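Local coordinates for probable sugar ABC transporter, sugar-binding protein (Streptococcus pneumoniae, PDB 2W7Y), which binds the blood group A-trisaccharide and probably delivers such glycans to an ABC transporter for uptake, at residues 151-157 and 306-312; 86-90 and 103-109; 134-139 and 350-354; 40-46 and 100-104. All blocks are in the same frame, centred on the assembly; numbering follows the deposited sequence.

Contact 1 of 4, residues 151-157 and 306-312. With GAL (beta-D-galactopyranose), chain C; A2G (2-acetamido-2-deoxy-alpha-D-galactopyranose), chain B.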
# COMPACT_ATOMS: atom_id res chain seq x y z
N THR A 151 -7.65 -10.19 -8.55
CA THR A 151 -7.02 -10.19 -7.23
C THR A 151 -7.90 -9.54 -6.15
O THR A 151 -8.63 -8.58 -6.41
CB THR A 151 -5.61 -9.52 -7.27
OG1 THR A 151 -4.93 -9.74 -6.02
CG2 THR A 151 -5.70 -8.02 -7.53
N VAL A 152 -7.84 -10.11 -4.94
CA VAL A 152 -8.58 -9.57 -3.80
C VAL A 152 -7.66 -9.46 -2.58
O VAL A 152 -7.17 -10.46 -2.06
CB VAL A 152 -9.84 -10.41 -3.44
CG1 VAL A 152 -10.49 -9.90 -2.16
CG2 VAL A 152 -10.85 -10.41 -4.58
N HIS A 153 -7.45 -8.22 -2.13
CA HIS A 153 -6.63 -7.95 -0.96
C HIS A 153 -7.51 -7.95 0.29
O HIS A 153 -8.41 -7.12 0.42
CB HIS A 153 -5.92 -6.60 -1.15
CG HIS A 153 -4.69 -6.42 -0.31
ND1 HIS A 153 -4.06 -5.20 -0.17
CD2 HIS A 153 -3.97 -7.30 0.43
CE1 HIS A 153 -3.01 -5.33 0.62
NE2 HIS A 153 -2.93 -6.59 1.00
N GLU A 154 -7.28 -8.91 1.19
CA GLU A 154 -8.02 -9.00 2.45
C GLU A 154 -7.78 -7.83 3.42
O GLU A 154 -8.57 -7.60 4.33
CB GLU A 154 -7.77 -10.34 3.17
CG GLU A 154 -6.64 -11.18 2.62
CD GLU A 154 -5.33 -11.08 3.39
OE1 GLU A 154 -5.10 -10.10 4.14
OE2 GLU A 154 -4.51 -12.01 3.23
N GLN A 155 -6.67 -7.13 3.21
CA GLN A 155 -6.37 -5.91 3.95
C GLN A 155 -6.34 -4.76 2.95
O GLN A 155 -5.62 -4.82 1.97
CB GLN A 155 -4.99 -6.01 4.59
CG GLN A 155 -4.87 -7.02 5.69
CD GLN A 155 -3.43 -7.35 6.00
OE1 GLN A 155 -3.01 -8.49 5.88
NE2 GLN A 155 -2.65 -6.34 6.41
N LEU A 156 -7.12 -3.72 3.22
CA LEU A 156 -7.20 -2.57 2.32
C LEU A 156 -5.95 -1.69 2.39
O LEU A 156 -5.38 -1.49 3.46
CB LEU A 156 -8.45 -1.75 2.63
CG LEU A 156 -9.71 -1.94 1.77
CD1 LEU A 156 -9.78 -3.28 1.04
CD2 LEU A 156 -10.94 -1.70 2.61
N PHE A 157 -5.55 -1.17 1.23
CA PHE A 157 -4.42 -0.26 1.13
C PHE A 157 -4.85 1.15 1.53
O PHE A 157 -4.79 2.09 0.74
CB PHE A 157 -3.82 -0.29 -0.28
CG PHE A 157 -2.32 -0.19 -0.29
CD1 PHE A 157 -1.54 -1.34 -0.28
CD2 PHE A 157 -1.68 1.05 -0.29
CE1 PHE A 157 -0.15 -1.26 -0.28
CE2 PHE A 157 -0.30 1.13 -0.29
CZ PHE A 157 0.47 -0.02 -0.28
N SER A 306 -6.94 2.67 -1.74
CA SER A 306 -7.05 1.67 -2.77
C SER A 306 -7.11 0.28 -2.16
O SER A 306 -7.10 0.13 -0.93
CB SER A 306 -5.90 1.78 -3.78
OG SER A 306 -4.66 1.59 -3.14
N SER A 307 -7.23 -0.73 -3.01
CA SER A 307 -7.32 -2.11 -2.59
C SER A 307 -5.93 -2.70 -2.43
O SER A 307 -5.60 -3.26 -1.39
CB SER A 307 -8.12 -2.92 -3.61
OG SER A 307 -9.36 -2.31 -3.88
N GLY A 308 -5.12 -2.54 -3.48
CA GLY A 308 -3.86 -3.27 -3.63
C GLY A 308 -4.11 -4.63 -4.25
O GLY A 308 -5.26 -5.06 -4.38
N GLY A 309 -3.04 -5.30 -4.66
CA GLY A 309 -3.13 -6.71 -5.05
C GLY A 309 -3.13 -7.56 -3.80
O GLY A 309 -2.58 -7.17 -2.76
N GLY A 310 -3.78 -8.72 -3.87
CA GLY A 310 -3.84 -9.61 -2.74
C GLY A 310 -3.83 -11.06 -3.17
O GLY A 310 -2.92 -11.49 -3.87
N ILE A 311 -4.86 -11.79 -2.74
CA ILE A 311 -5.03 -13.19 -3.10
C ILE A 311 -5.29 -13.32 -4.60
O ILE A 311 -6.26 -12.79 -5.12
CB ILE A 311 -6.13 -13.86 -2.24
CG1 ILE A 311 -5.63 -14.01 -0.80
CG2 ILE A 311 -6.54 -15.22 -2.79
CD1 ILE A 311 -6.73 -14.13 0.24
N THR A 312 -4.38 -14.02 -5.27
CA THR A 312 -4.36 -14.14 -6.72
C THR A 312 -4.14 -15.62 -7.08
O THR A 312 -3.23 -16.26 -6.55
CB THR A 312 -3.23 -13.28 -7.33
OG1 THR A 312 -3.21 -12.00 -6.69
CG2 THR A 312 -3.44 -13.09 -8.80
C1 GAL C . 0.99 -5.72 4.70
C2 GAL C . 1.99 -5.24 3.65
C3 GAL C . 1.76 -3.76 3.32
C4 GAL C . 0.28 -3.46 3.04
C5 GAL C . -0.56 -3.99 4.21
C6 GAL C . -2.06 -3.75 4.06
O1 GAL C . 1.05 -7.13 4.77
O2 GAL C . 3.29 -5.43 4.16
O3 GAL C . 2.57 -3.38 2.23
O4 GAL C . -0.08 -4.05 1.82
O5 GAL C . -0.34 -5.38 4.36
O6 GAL C . -2.67 -3.79 5.34
O5 A2G B . 3.66 -1.50 3.22
C1 A2G B . 3.07 -2.16 2.06
C2 A2G B . 4.00 -1.93 0.88
N2 A2G B . 3.51 -2.60 -0.33
C3 A2G B . 5.39 -2.51 1.19
O3 A2G B . 6.25 -2.39 0.06
C4 A2G B . 5.98 -1.83 2.43
O4 A2G B . 6.22 -0.44 2.16
C5 A2G B . 5.00 -1.98 3.60
C6 A2G B . 5.49 -1.25 4.85
O6 A2G B . 4.47 -1.33 5.84
C7 A2G B . 3.33 -1.95 -1.47
O7 A2G B . 3.54 -0.75 -1.63
C8 A2G B . 2.83 -2.83 -2.62
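Thr151 OG1 sits among several polar groups of residues 306-312. It accepts a nearly straight hydrogen bond from Gly310 N at 2.6 Å, and its hydroxyl lies 2.9 Å from Thr312 OG1. OG1 points there because it is trans to the backbone N (chi1 -170°). Thr312 OG1 in turn donates to Gly310 O, approaching from above the carbonyl plane. Next to this cluster, Val152 and Ile311 form an antiparallel hydrogen-bonded pair. Val152 N donates to Ile311 O at 3.1 Å, and Ile311 N to Val152 O at 2.8 Å.

The His153 ring fits between the two segments. ND1 donates to Ser307 O at 2.8 Å, and the acceptor lies in the ring plane. Gly309 O rests over one face, toward the rim, and the carbonyl carbon of Gln155 lies over the opposite face. These contacts hold the ring so that its edge faces galactose O4, 3.4 Å from CE1. Gln155 NE2 makes a weak hydrogen bond to galactose O6. The Phe157 ring turns its edge to the acetamido group of the A2G residue, with Trp282 meeting it edge-to-face. The arrangement forms one wall of the glycan pocket of a solute-binding protein.

Contact 2 of 4, residues 86-90 and 103-109. With A2G (2-acetamido-2-deoxy-alpha-D-galactopyranose), chain B; GAL (beta-D-galactopyranose), chain C; FUC (alpha-L-fucopyranose), chain D.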
# COMPACT_ATOMS: atom_id res chain seq x y z
N LEU A 86 8.12 -10.91 -3.25
CA LEU A 86 6.96 -11.70 -3.67
C LEU A 86 6.70 -11.59 -5.16
O LEU A 86 6.17 -12.51 -5.78
CB LEU A 86 5.70 -11.27 -2.91
CG LEU A 86 5.46 -11.81 -1.50
CD1 LEU A 86 4.30 -11.06 -0.85
CD2 LEU A 86 5.20 -13.31 -1.51
N LYS A 87 7.07 -10.44 -5.74
CA LYS A 87 6.91 -10.20 -7.17
C LYS A 87 7.76 -11.15 -8.01
O LYS A 87 7.37 -11.50 -9.13
CB LYS A 87 7.24 -8.75 -7.52
CG LYS A 87 6.25 -7.74 -6.98
CD LYS A 87 6.37 -6.37 -7.66
CE LYS A 87 7.72 -5.70 -7.40
NZ LYS A 87 7.97 -5.46 -5.95
N ASP A 88 8.92 -11.55 -7.48
CA ASP A 88 9.80 -12.51 -8.14
C ASP A 88 9.16 -13.89 -8.28
O ASP A 88 9.26 -14.50 -9.34
CB ASP A 88 11.15 -12.61 -7.41
CG ASP A 88 12.02 -11.36 -7.60
OD1 ASP A 88 11.61 -10.42 -8.31
OD2 ASP A 88 13.13 -11.34 -7.03
N ILE A 89 8.50 -14.37 -7.23
CA ILE A 89 7.76 -15.64 -7.29
C ILE A 89 6.77 -15.65 -8.46
O ILE A 89 6.71 -16.62 -9.22
CB ILE A 89 7.04 -15.99 -5.96
CG1 ILE A 89 8.02 -16.54 -4.93
CG2 ILE A 89 5.96 -17.05 -6.16
CD1 ILE A 89 8.69 -15.49 -4.12
N MSE A 90 6.02 -14.57 -8.59
CA MSE A 90 5.04 -14.40 -9.67
C MSE A 90 5.70 -14.28 -11.05
O MSE A 90 5.37 -15.04 -11.96
CB MSE A 90 4.15 -13.19 -9.39
CG MSE A 90 3.19 -12.83 -10.52
SE MSE A 90 2.00 -11.34 -10.08
CE MSE A 90 3.34 -9.96 -9.73
N ILE A 103 -1.11 -16.87 -4.65
CA ILE A 103 -0.17 -15.91 -4.08
C ILE A 103 -0.90 -14.72 -3.46
O ILE A 103 -1.84 -14.19 -4.06
CB ILE A 103 0.93 -15.45 -5.10
CG1 ILE A 103 2.00 -14.59 -4.40
CG2 ILE A 103 0.31 -14.75 -6.32
CD1 ILE A 103 3.34 -14.54 -5.11
N ASP A 104 -0.50 -14.34 -2.25
CA ASP A 104 -0.93 -13.09 -1.64
C ASP A 104 0.11 -12.03 -1.96
O ASP A 104 1.22 -12.04 -1.44
CB ASP A 104 -1.13 -13.23 -0.12
CG ASP A 104 -1.44 -11.89 0.56
OD1 ASP A 104 -1.09 -11.74 1.75
OD2 ASP A 104 -2.03 -10.99 -0.08
N LEU A 105 -0.28 -11.12 -2.85
CA LEU A 105 0.61 -10.11 -3.38
C LEU A 105 0.90 -8.97 -2.40
O LEU A 105 1.83 -8.20 -2.62
CB LEU A 105 0.06 -9.57 -4.70
CG LEU A 105 0.18 -10.54 -5.89
CD1 LEU A 105 -0.52 -9.97 -7.10
CD2 LEU A 105 1.66 -10.83 -6.20
N ALA A 106 0.10 -8.89 -1.34
CA ALA A 106 0.34 -7.96 -0.22
C ALA A 106 0.44 -6.49 -0.64
O ALA A 106 1.30 -5.75 -0.13
CB ALA A 106 1.58 -8.38 0.57
N GLY A 107 -0.44 -6.07 -1.55
CA GLY A 107 -0.45 -4.70 -2.06
C GLY A 107 0.16 -4.56 -3.45
O GLY A 107 -0.15 -3.61 -4.17
N ASN A 108 1.03 -5.51 -3.81
CA ASN A 108 1.68 -5.50 -5.12
C ASN A 108 0.69 -5.75 -6.24
O ASN A 108 -0.27 -6.49 -6.07
CB ASN A 108 2.81 -6.54 -5.17
CG ASN A 108 3.98 -6.19 -4.27
OD1 ASN A 108 4.28 -6.92 -3.32
ND2 ASN A 108 4.64 -5.07 -4.56
N ALA A 109 0.93 -5.13 -7.39
CA ALA A 109 0.04 -5.27 -8.54
C ALA A 109 0.26 -6.59 -9.27
O ALA A 109 1.38 -7.11 -9.30
CB ALA A 109 0.22 -4.09 -9.50
O5 A2G B . 3.66 -1.50 3.22
C1 A2G B . 3.07 -2.16 2.06
C2 A2G B . 4.00 -1.93 0.88
N2 A2G B . 3.51 -2.60 -0.33
C3 A2G B . 5.39 -2.51 1.19
O3 A2G B . 6.25 -2.39 0.06
C4 A2G B . 5.98 -1.83 2.43
O4 A2G B . 6.22 -0.44 2.16
C5 A2G B . 5.00 -1.98 3.60
C6 A2G B . 5.49 -1.25 4.85
O6 A2G B . 4.47 -1.33 5.84
C7 A2G B . 3.33 -1.95 -1.47
O7 A2G B . 3.54 -0.75 -1.63
C8 A2G B . 2.83 -2.83 -2.62
C1 GAL C . 0.99 -5.72 4.70
C2 GAL C . 1.99 -5.24 3.65
C3 GAL C . 1.76 -3.76 3.32
C4 GAL C . 0.28 -3.46 3.04
C5 GAL C . -0.56 -3.99 4.21
C6 GAL C . -2.06 -3.75 4.06
O1 GAL C . 1.05 -7.13 4.77
O2 GAL C . 3.29 -5.43 4.16
O3 GAL C . 2.57 -3.38 2.23
O4 GAL C . -0.08 -4.05 1.82
O5 GAL C . -0.34 -5.38 4.36
O6 GAL C . -2.67 -3.79 5.34
C1 FUC D . 4.18 -6.17 3.28
C2 FUC D . 5.57 -6.27 3.91
C3 FUC D . 5.53 -7.27 5.07
C4 FUC D . 5.05 -8.63 4.57
C5 FUC D . 3.69 -8.47 3.87
C6 FUC D . 3.20 -9.76 3.23
O2 FUC D . 5.97 -5.01 4.38
O3 FUC D . 6.78 -7.37 5.71
O4 FUC D . 5.99 -9.19 3.68
O5 FUC D . 3.73 -7.45 2.87
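Leu86 and Ile89 of helix 86-94 pack on Ile103 of strand 102-104, and the chain beyond this strand carries a type I' turn, Leu105 to Asn108, into the glycan pocket. The contact between the segments is mainly apolar. Ile103 CD1 packs against the helix and lies 3.8 Å from Ile89 CG2 and 3.5 Å from Leu86 O. Leu86 CD1 lies against Asp104 O and the methyl of Ala106. Met90, a selenomethionine, crosses Leu105 at about a right angle, with SE 3.9 Å from Leu105 CD2. Its chain is extended to SE and bends at chi3 (60°), which brings CE to Ala109 O. The aliphatic part of Lys87 crosses the side chain of Asn108, while its NZ makes a salt bridge with Asp85.

Polar bonds shape the turn itself. Asn108 N donates to Leu105 O. Asp104 OD2 accepts from Ala106 N at 3.2 Å, from above the carboxylate plane, which makes an Asx turn.

Sugar contacts come from the tip of the turn. Galactose O4 donates to Ala106 O at 2.9 Å. The acetamido methyl C8 of A2G lies 3.3 Å from Gly107 C. Ala106 CB rests 3.3 Å from fucose O5.

Contact 3 of 4, residues 134-139 and 350-354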
# COMPACT_ATOMS: atom_id res chain seq x y z
N LYS A 134 -19.83 -7.58 -0.33
CA LYS A 134 -19.51 -6.89 0.93
C LYS A 134 -18.22 -7.39 1.57
O LYS A 134 -17.49 -6.62 2.20
CB LYS A 134 -20.66 -7.05 1.93
CG LYS A 134 -21.63 -5.90 1.95
CD LYS A 134 -22.31 -5.84 3.31
CE LYS A 134 -22.46 -4.41 3.79
NZ LYS A 134 -22.64 -4.32 5.26
N ASN A 135 -17.95 -8.68 1.41
CA ASN A 135 -16.77 -9.32 1.99
C ASN A 135 -15.46 -8.86 1.35
O ASN A 135 -14.44 -8.76 2.04
CB ASN A 135 -16.89 -10.84 1.90
CG ASN A 135 -18.05 -11.39 2.70
OD1 ASN A 135 -19.20 -11.29 2.29
ND2 ASN A 135 -17.75 -11.99 3.86
N VAL A 136 -15.48 -8.59 0.05
CA VAL A 136 -14.29 -8.13 -0.67
C VAL A 136 -14.18 -6.60 -0.67
O VAL A 136 -13.11 -6.05 -0.93
CB VAL A 136 -14.21 -8.69 -2.12
CG1 VAL A 136 -14.20 -10.22 -2.10
CG2 VAL A 136 -15.36 -8.17 -2.99
N GLY A 137 -15.30 -5.94 -0.38
CA GLY A 137 -15.37 -4.49 -0.22
C GLY A 137 -14.87 -3.68 -1.40
O GLY A 137 -15.38 -3.82 -2.51
N LEU A 138 -13.87 -2.85 -1.14
CA LEU A 138 -13.29 -1.95 -2.14
C LEU A 138 -12.67 -2.67 -3.35
O LEU A 138 -12.62 -2.11 -4.44
CB LEU A 138 -12.26 -1.01 -1.48
CG LEU A 138 -11.68 0.17 -2.27
CD1 LEU A 138 -12.77 1.13 -2.74
CD2 LEU A 138 -10.65 0.91 -1.44
N ASN A 139 -12.22 -3.91 -3.15
CA ASN A 139 -11.70 -4.76 -4.24
C ASN A 139 -12.70 -4.91 -5.38
O ASN A 139 -12.30 -4.96 -6.55
CB ASN A 139 -11.32 -6.16 -3.73
CG ASN A 139 -10.10 -6.15 -2.84
OD1 ASN A 139 -8.97 -6.06 -3.31
ND2 ASN A 139 -10.33 -6.27 -1.53
N SER A 350 -11.08 -5.74 4.53
CA SER A 350 -11.81 -5.53 3.28
C SER A 350 -13.30 -5.74 3.48
O SER A 350 -14.13 -5.16 2.77
CB SER A 350 -11.28 -6.46 2.18
OG SER A 350 -11.58 -7.82 2.45
N ASN A 351 -13.64 -6.58 4.46
CA ASN A 351 -15.02 -6.93 4.76
C ASN A 351 -15.77 -5.78 5.43
O ASN A 351 -15.45 -5.39 6.55
CB ASN A 351 -15.07 -8.18 5.63
CG ASN A 351 -16.46 -8.79 5.72
OD1 ASN A 351 -17.46 -8.17 5.37
ND2 ASN A 351 -16.52 -10.03 6.19
N GLU A 352 -16.76 -5.25 4.72
CA GLU A 352 -17.52 -4.09 5.17
C GLU A 352 -18.55 -4.41 6.25
O GLU A 352 -19.19 -3.51 6.79
CB GLU A 352 -18.18 -3.39 3.97
CG GLU A 352 -17.15 -2.75 3.04
CD GLU A 352 -17.76 -2.19 1.76
OE1 GLU A 352 -18.95 -2.45 1.49
OE2 GLU A 352 -17.03 -1.50 1.03
N ASN A 353 -18.68 -5.70 6.57
CA ASN A 353 -19.52 -6.16 7.68
C ASN A 353 -18.84 -5.98 9.03
O ASN A 353 -19.50 -6.03 10.07
CB ASN A 353 -19.91 -7.64 7.49
CG ASN A 353 -20.89 -7.86 6.36
OD1 ASN A 353 -21.89 -7.14 6.24
ND2 ASN A 353 -20.64 -8.87 5.54
N VAL A 354 -17.52 -5.80 9.01
CA VAL A 354 -16.75 -5.56 10.23
C VAL A 354 -16.85 -4.09 10.62
O VAL A 354 -16.42 -3.21 9.87
CB VAL A 354 -15.27 -5.98 10.08
CG1 VAL A 354 -14.49 -5.69 11.36
CG2 VAL A 354 -15.17 -7.44 9.72
O HOH W 1 -14.17 -1.79 1.55
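Lys134 and Asn353 meet where the end of helix 133-136 lies against a type I turn, Asn351 to Val354. Lys134 crosses Asn353 at about a right angle. Its CB is 4.0 Å from Asn353 ND2. CG loosely faces Glu352 OE1 at 4.4 Å. CD passes close to Asn353 OD1, and the bend at chi3 (139°) keeps CE near the same oxygen. NZ donates to Asn353 OD1 at 3.1 Å, from above the plane of the amide. This side chain lies at the surface and also touches a crystal neighbour, which may influence its position.

The helix end is held mainly through its carbonyl groups. Glu352 N donates to Lys134 O at 3.0 Å in an almost straight bond. Ser350 OG donates to Asn135 O, in the carbonyl plane. Asn135 and Asn351 lie side by side, but their nitrogens do not bond to each other. Asn135 ND2 donates to Thr333 O, and Asn351 ND2 to Asp335 OD1. Asn351 OD1 accepts from Asn353 N, forming an Asx turn.

Gly137 leaves the helix with positive phi (56°) within a type II' turn from Val136 to Asn139. Its CA comes within 3.3 Å of Ser350 O. Asn139 folds back on this turn, and its backbone N and ND2 both donate to Val136 O. ND2 also bonds to His153 O. One water donates to Glu352 OE2 at 2.9 Å and accepts a weak bond from Leu138 N.

Contact 4 of 4, residues 40-46 and 100-104. With FUC (alpha-L-fucopyranose), chain D; GAL (beta-D-galactopyranose), chain C.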
# COMPACT_ATOMS: atom_id res chain seq x y z
N LEU A 40 -1.96 -27.65 -3.01
CA LEU A 40 -2.16 -26.25 -3.39
C LEU A 40 -1.14 -25.37 -2.65
O LEU A 40 -1.24 -25.17 -1.43
CB LEU A 40 -3.59 -25.80 -3.08
CG LEU A 40 -3.99 -24.37 -3.50
CD1 LEU A 40 -4.26 -24.28 -4.99
CD2 LEU A 40 -5.20 -23.92 -2.72
N GLU A 41 -0.16 -24.87 -3.40
CA GLU A 41 0.92 -24.04 -2.84
C GLU A 41 0.49 -22.58 -2.71
O GLU A 41 0.10 -21.94 -3.69
CB GLU A 41 2.20 -24.18 -3.69
CG GLU A 41 2.10 -23.64 -5.12
CD GLU A 41 3.29 -24.01 -6.02
OE1 GLU A 41 3.35 -23.50 -7.16
OE2 GLU A 41 4.15 -24.81 -5.59
N PHE A 42 0.56 -22.05 -1.49
CA PHE A 42 0.17 -20.67 -1.22
C PHE A 42 1.36 -19.82 -0.77
O PHE A 42 1.90 -20.04 0.31
CB PHE A 42 -1.00 -20.61 -0.22
CG PHE A 42 -1.22 -19.25 0.40
CD1 PHE A 42 -1.50 -18.13 -0.40
CD2 PHE A 42 -1.14 -19.08 1.77
CE1 PHE A 42 -1.69 -16.87 0.17
CE2 PHE A 42 -1.33 -17.82 2.36
CZ PHE A 42 -1.61 -16.71 1.55
N TYR A 43 1.74 -18.86 -1.60
CA TYR A 43 2.87 -17.98 -1.30
C TYR A 43 2.42 -16.67 -0.63
O TYR A 43 1.51 -16.00 -1.12
CB TYR A 43 3.70 -17.71 -2.56
CG TYR A 43 4.30 -18.97 -3.15
CD1 TYR A 43 3.64 -19.67 -4.16
CD2 TYR A 43 5.51 -19.48 -2.68
CE1 TYR A 43 4.17 -20.83 -4.69
CE2 TYR A 43 6.05 -20.65 -3.21
CZ TYR A 43 5.37 -21.32 -4.21
OH TYR A 43 5.90 -22.48 -4.74
N HIS A 44 3.07 -16.34 0.48
CA HIS A 44 2.83 -15.09 1.22
C HIS A 44 4.15 -14.51 1.77
O HIS A 44 5.17 -15.20 1.79
CB HIS A 44 1.83 -15.32 2.35
CG HIS A 44 2.34 -16.23 3.43
ND1 HIS A 44 2.17 -17.59 3.39
CD2 HIS A 44 3.02 -15.96 4.57
CE1 HIS A 44 2.72 -18.13 4.47
NE2 HIS A 44 3.24 -17.16 5.20
N GLY A 45 4.12 -13.25 2.20
CA GLY A 45 5.32 -12.60 2.73
C GLY A 45 5.39 -12.46 4.25
O GLY A 45 6.17 -11.67 4.77
N TYR A 46 4.58 -13.24 4.96
CA TYR A 46 4.59 -13.23 6.42
C TYR A 46 5.56 -14.29 6.95
O TYR A 46 5.16 -15.35 7.42
CB TYR A 46 3.18 -13.40 6.98
CG TYR A 46 2.22 -12.30 6.57
CD1 TYR A 46 2.27 -11.04 7.18
CD2 TYR A 46 1.28 -12.51 5.56
CE1 TYR A 46 1.39 -10.02 6.79
CE2 TYR A 46 0.40 -11.50 5.17
CZ TYR A 46 0.46 -10.26 5.79
OH TYR A 46 -0.40 -9.25 5.41
N PRO A 100 1.99 -19.04 -9.87
CA PRO A 100 1.91 -19.71 -8.57
C PRO A 100 0.47 -20.08 -8.25
O PRO A 100 -0.44 -19.27 -8.49
CB PRO A 100 2.42 -18.64 -7.59
CG PRO A 100 2.31 -17.34 -8.32
CD PRO A 100 2.55 -17.68 -9.76
N ASP A 101 0.25 -21.29 -7.74
CA ASP A 101 -1.11 -21.77 -7.45
C ASP A 101 -1.95 -20.69 -6.78
O ASP A 101 -3.02 -20.31 -7.28
CB ASP A 101 -1.07 -23.04 -6.59
CG ASP A 101 -0.52 -24.24 -7.33
OD1 ASP A 101 -0.25 -25.26 -6.66
OD2 ASP A 101 -0.37 -24.19 -8.57
N VAL A 102 -1.47 -20.19 -5.64
CA VAL A 102 -2.09 -19.08 -4.93
C VAL A 102 -0.96 -18.18 -4.45
O VAL A 102 0.04 -18.66 -3.92
CB VAL A 102 -2.92 -19.55 -3.69
CG1 VAL A 102 -3.57 -18.37 -2.96
CG2 VAL A 102 -3.99 -20.57 -4.10
N ILE A 103 -1.11 -16.87 -4.65
CA ILE A 103 -0.17 -15.91 -4.08
C ILE A 103 -0.90 -14.72 -3.46
O ILE A 103 -1.84 -14.19 -4.06
CB ILE A 103 0.93 -15.45 -5.10
CG1 ILE A 103 2.00 -14.59 -4.40
CG2 ILE A 103 0.31 -14.75 -6.32
CD1 ILE A 103 3.34 -14.54 -5.11
N ASP A 104 -0.50 -14.34 -2.25
CA ASP A 104 -0.93 -13.09 -1.64
C ASP A 104 0.11 -12.03 -1.96
O ASP A 104 1.22 -12.04 -1.44
CB ASP A 104 -1.13 -13.23 -0.12
CG ASP A 104 -1.44 -11.89 0.56
OD1 ASP A 104 -1.09 -11.74 1.75
OD2 ASP A 104 -2.03 -10.99 -0.08
C1 FUC D . 4.18 -6.17 3.28
C2 FUC D . 5.57 -6.27 3.91
C3 FUC D . 5.53 -7.27 5.07
C4 FUC D . 5.05 -8.63 4.57
C5 FUC D . 3.69 -8.47 3.87
C6 FUC D . 3.20 -9.76 3.23
O2 FUC D . 5.97 -5.01 4.38
O3 FUC D . 6.78 -7.37 5.71
O4 FUC D . 5.99 -9.19 3.68
O5 FUC D . 3.73 -7.45 2.87
C1 GAL C . 0.99 -5.72 4.70
C2 GAL C . 1.99 -5.24 3.65
C3 GAL C . 1.76 -3.76 3.32
C4 GAL C . 0.28 -3.46 3.04
C5 GAL C . -0.56 -3.99 4.21
C6 GAL C . -2.06 -3.75 4.06
O1 GAL C . 1.05 -7.13 4.77
O2 GAL C . 3.29 -5.43 4.16
O3 GAL C . 2.57 -3.38 2.23
O4 GAL C . -0.08 -4.05 1.82
O5 GAL C . -0.34 -5.38 4.36
O6 GAL C . -2.67 -3.79 5.34
O HOH W 2 1.76 -26.05 -8.72
O HOH W 3 1.60 -11.90 1.35
O HOH W 4 -1.83 -9.93 3.38
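Phe42 and Val102 are paired in two parallel neighbouring strands and place their side chains on the same face of the sheet. CG of Phe42 is opposite its own backbone N (chi1 164°), which lays the ring along the neighbouring strand. Its CD1 is 3.3 Å from Val102 CG1, and its edge meets Asp104 CB. The CG2 branch of Val102 turns the other way, to the methyls of Leu40. Helix 319-332 covers this face with Phe328 and Ala325.

Tyr43 stands on the face of Ile103. With chi1 at -61° its ring runs across Pro100 at about a right angle, with Tyr43 CD1 3.8 Å from Pro100 CB. Its hydroxyl donates weakly to Glu41 OE2. The Glu41 side chain crosses Asp101 at about a right angle, with Glu41 CG 3.2 Å from Asp101 OD1. The two carboxylates are close, but Lys93 pairs with Glu41 OE1 and Lys321 with Asp101 OD1, which probably eases their repulsion. Asp101 OD1 also accepts from Glu41 N, through its anti lone pair.

Between the strands, Tyr43 N donates to Val102 O at 2.9 Å and Asp104 N to Tyr43 O at 2.8 Å. Beyond the strand end, the Tyr46 ring carries fucose C6 over the centre of one face. Tyr46 OH and galactose O1 share a hydrogen bond of 2.6 Å. Fucose O4 donates to Gly45 O at 2.7 Å. Sugar-binding loops at the C-terminal ends of parallel strands are characteristic of the periplasmic-binding-protein fold.

From the N terminus, strand 39-44 comes first. Contact 4 closes the first loop when the chain returns as residues 100-104. Contact 2 opens late in this excursion, on helix 86-94, and closes on the same strand and the turn after it, so the two share Ile103 and Asp104. Both close before contact 3 opens at residues 134-139. Contact 3 spans to 350-354, and contact 1, between 151-157 and 306-312, is nested within it. Strand 311-313 joins contact 1 to the sheet of contacts 2 and 4 by pairing with strand 102-104. Contacts 1 and 3 touch through His153 with Asn139 and Glu154 with Ser350. Contacts 1, 2 and 4 all reach the galactose.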